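Local coordinates for protein erythromycin dehydratase (Saccharopolyspora erythraea, PDB 3EL6) that probably dehydrates beta-hydroxyacyl intermediates during polyketide chain assembly, as the dehydratase of a module of the erythromycin synthase, at residues A[195-200]-A[233-238]. Numbering follows the deposited sequence.
Sequences PSFQAL and VAQTLS
Gln-235 reaches out from helix 227-235 and hands its side-chain amide to the backbone of the 195-200 loop. Gln-235 NE2 donates to Phe-197 O at 2.9 Å, with an N-H...O angle of 174°. The bond lies in the plane of the Phe-197 carbonyl and in the amide plane of Gln-235, the N-H pointing almost straight at the oxygen. Chi2 of 175° keeps the chain extended beyond CG, which carries the amide across to the loop. Asp-231 OD2 takes a second hydrogen bond from NE2 and Tyr-183 OH pairs with OE1; with three bonds on a buried amide, its rotation is well fixed. NE2 also comes near the plane of the Phe-197 ring, at its edge. It thus joins Asp-231, on the same helix, to the loop whose Phe-197 ring meets His-69.

Leu-200 crosses the Gln-235 chain at a slant: CD1 lies 3.8 Å from OE1 and 4.0 Å from CB, packing against the flank of the glutamine. Leu-200 CD2 meets Thr-236 CG2 at 3.8 Å. Chi1 of 64° puts Thr-236 OG1 between the backbone N and the carbonyl carbon, where it bonds Val-233 O at 2.8 Å, and leaves CG2 anti to the carbonyl carbon, against Leu-200. Ser-238 OG likewise bonds Gln-235 O.

The contact is buried in the double hotdog fold, joining helix 227-235 to the loop between strands 191-193 and 200-206. Tyr-183 of helix 182-188 ties the two together, since its OH also bonds Leu-200 N, while Val-233 and Thr-236 rest on strands 266-273 and 278-284.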
ATOM      1  N   PRO A 195      -5.406  21.053 -30.438  1.00 26.28           N
ATOM      2  CA  PRO A 195      -4.028  21.067 -31.006  1.00 25.14           C
ATOM      3  C   PRO A 195      -3.004  20.187 -30.218  1.00 24.63           C
ATOM      4  O   PRO A 195      -2.097  19.638 -30.803  1.00 22.59           O
ATOM      5  CB  PRO A 195      -3.622  22.563 -30.942  1.00 26.94           C
ATOM      6  CG  PRO A 195      -4.972  23.274 -31.123  1.00 28.55           C
ATOM      7  CD  PRO A 195      -5.999  22.414 -30.357  1.00 26.21           C
ATOM      8  N   SER A 196      -3.120  20.114 -28.902  1.00 23.29           N
ATOM      9  CA  SER A 196      -2.162  19.344 -28.136  1.00 23.16           C
ATOM     10  C   SER A 196      -2.133  17.861 -28.605  1.00 21.61           C
ATOM     11  O   SER A 196      -1.069  17.238 -28.639  1.00 23.13           O
ATOM     12  CB  SER A 196      -2.441  19.484 -26.632  1.00 23.23           C
ATOM     13  OG  SER A 196      -3.759  19.031 -26.327  1.00 26.95           O
ATOM     14  N   PHE A 197      -3.293  17.340 -28.994  1.00 20.94           N
ATOM     15  CA  PHE A 197      -3.462  15.964 -29.440  1.00 22.79           C
ATOM     16  C   PHE A 197      -3.371  15.765 -30.944  1.00 23.01           C
ATOM     17  O   PHE A 197      -3.446  14.621 -31.407  1.00 23.26           O
ATOM     18  CB  PHE A 197      -4.820  15.423 -28.983  1.00 23.31           C
ATOM     19  CG  PHE A 197      -4.820  14.974 -27.544  1.00 22.86           C
ATOM     20  CD1 PHE A 197      -4.594  13.636 -27.220  1.00 26.63           C
ATOM     21  CD2 PHE A 197      -4.987  15.882 -26.515  1.00 24.52           C
ATOM     22  CE1 PHE A 197      -4.558  13.204 -25.869  1.00 27.54           C
ATOM     23  CE2 PHE A 197      -4.946  15.468 -25.160  1.00 26.67           C
ATOM     24  CZ  PHE A 197      -4.733  14.123 -24.846  1.00 24.00           C
ATOM     25  N   GLN A 198      -3.207  16.867 -31.698  1.00 21.03           N
ATOM     26  CA  GLN A 198      -3.138  16.765 -33.155  1.00 21.21           C
ATOM     27  C   GLN A 198      -1.704  16.436 -33.533  1.00 22.00           C
ATOM     28  O   GLN A 198      -1.017  17.183 -34.252  1.00 23.61           O
ATOM     29  CB  GLN A 198      -3.640  18.084 -33.749  1.00 21.89           C
ATOM     30  CG  GLN A 198      -5.080  18.284 -33.415  1.00 19.71           C
ATOM     31  CD  GLN A 198      -5.640  19.569 -33.964  1.00 24.50           C
ATOM     32  OE1 GLN A 198      -4.970  20.235 -34.762  1.00 26.18           O
ATOM     33  NE2 GLN A 198      -6.837  19.948 -33.519  1.00 25.56           N
ATOM     34  N   ALA A 199      -1.234  15.260 -33.115  1.00 20.51           N
ATOM     35  CA  ALA A 199       0.186  14.965 -33.142  1.00 21.28           C
ATOM     36  C   ALA A 199       0.588  14.045 -34.304  1.00 22.25           C
ATOM     37  O   ALA A 199       1.748  13.697 -34.410  1.00 20.85           O
ATOM     38  CB  ALA A 199       0.638  14.312 -31.791  1.00 21.72           C
ATOM     39  N   LEU A 200      -0.366  13.639 -35.135  1.00 22.32           N
ATOM     40  CA  LEU A 200      -0.011  12.928 -36.399  1.00 22.53           C
ATOM     41  C   LEU A 200       0.567  13.967 -37.370  1.00 22.51           C
ATOM     42  O   LEU A 200      -0.164  14.865 -37.775  1.00 24.48           O
ATOM     43  CB  LEU A 200      -1.262  12.273 -36.977  1.00 22.70           C
ATOM     44  CG  LEU A 200      -1.830  11.117 -36.160  1.00 25.35           C
ATOM     45  CD1 LEU A 200      -3.191  10.679 -36.800  1.00 27.53           C
ATOM     46  CD2 LEU A 200      -0.904   9.909 -36.171  1.00 25.91           C
ATOM     47  N   VAL A 233       0.206   7.943 -30.977  1.00 23.70           N
ATOM     48  CA  VAL A 233       0.597   6.628 -31.541  1.00 24.07           C
ATOM     49  C   VAL A 233      -0.596   5.723 -31.787  1.00 23.97           C
ATOM     50  O   VAL A 233      -0.716   5.139 -32.864  1.00 24.39           O
ATOM     51  CB  VAL A 233       1.592   5.909 -30.613  1.00 24.20           C
ATOM     52  CG1 VAL A 233       1.783   4.479 -31.032  1.00 26.41           C
ATOM     53  CG2 VAL A 233       2.904   6.665 -30.601  1.00 25.52           C
ATOM     54  N   ALA A 234      -1.487   5.606 -30.806  1.00 22.77           N
ATOM     55  CA  ALA A 234      -2.722   4.863 -30.983  1.00 23.58           C
ATOM     56  C   ALA A 234      -3.624   5.471 -32.040  1.00 24.37           C
ATOM     57  O   ALA A 234      -4.434   4.766 -32.698  1.00 24.07           O
ATOM     58  CB  ALA A 234      -3.477   4.763 -29.612  1.00 23.86           C
ATOM     59  N   GLN A 235      -3.525   6.787 -32.217  1.00 24.27           N
ATOM     60  CA  GLN A 235      -4.320   7.418 -33.297  1.00 24.61           C
ATOM     61  C   GLN A 235      -4.013   6.858 -34.681  1.00 25.67           C
ATOM     62  O   GLN A 235      -4.843   6.977 -35.559  1.00 25.81           O
ATOM     63  CB  GLN A 235      -4.176   8.934 -33.310  1.00 24.62           C
ATOM     64  CG  GLN A 235      -4.892   9.683 -32.183  1.00 23.96           C
ATOM     65  CD  GLN A 235      -4.549  11.167 -32.285  1.00 27.99           C
ATOM     66  OE1 GLN A 235      -4.494  11.693 -33.395  1.00 26.51           O
ATOM     67  NE2 GLN A 235      -4.223  11.817 -31.144  1.00 25.46           N
ATOM     68  N   THR A 236      -2.851   6.235 -34.859  1.00 25.56           N
ATOM     69  CA  THR A 236      -2.537   5.717 -36.176  1.00 28.32           C
ATOM     70  C   THR A 236      -3.573   4.662 -36.600  1.00 28.98           C
ATOM     71  O   THR A 236      -3.733   4.385 -37.807  1.00 28.38           O
ATOM     72  CB  THR A 236      -1.128   5.171 -36.282  1.00 28.95           C
ATOM     73  OG1 THR A 236      -1.000   4.039 -35.411  1.00 30.15           O
ATOM     74  CG2 THR A 236      -0.060   6.249 -35.859  1.00 29.74           C
ATOM     75  N   LEU A 237      -4.266   4.037 -35.628  1.00 28.89           N
ATOM     76  CA  LEU A 237      -5.252   3.021 -35.982  1.00 30.16           C
ATOM     77  C   LEU A 237      -6.402   3.617 -36.780  1.00 31.73           C
ATOM     78  O   LEU A 237      -7.099   2.887 -37.510  1.00 33.40           O
ATOM     79  CB  LEU A 237      -5.813   2.298 -34.742  1.00 28.85           C
ATOM     80  CG  LEU A 237      -4.978   1.053 -34.315  1.00 31.59           C
ATOM     81  CD1 LEU A 237      -3.567   1.379 -33.987  1.00 26.73           C
ATOM     82  CD2 LEU A 237      -5.642   0.269 -33.110  1.00 30.06           C
ATOM     83  N   SER A 238      -6.628   4.923 -36.648  1.00 32.18           N
ATOM     84  CA  SER A 238      -7.687   5.570 -37.404  1.00 33.20           C
ATOM     85  C   SER A 238      -7.357   5.718 -38.900  1.00 34.86           C
ATOM     86  O   SER A 238      -8.257   5.977 -39.708  1.00 35.28           O
ATOM     87  CB  SER A 238      -8.040   6.936 -36.801  1.00 34.12           C
ATOM     88  OG  SER A 238      -7.055   7.922 -37.144  1.00 34.74           O
TER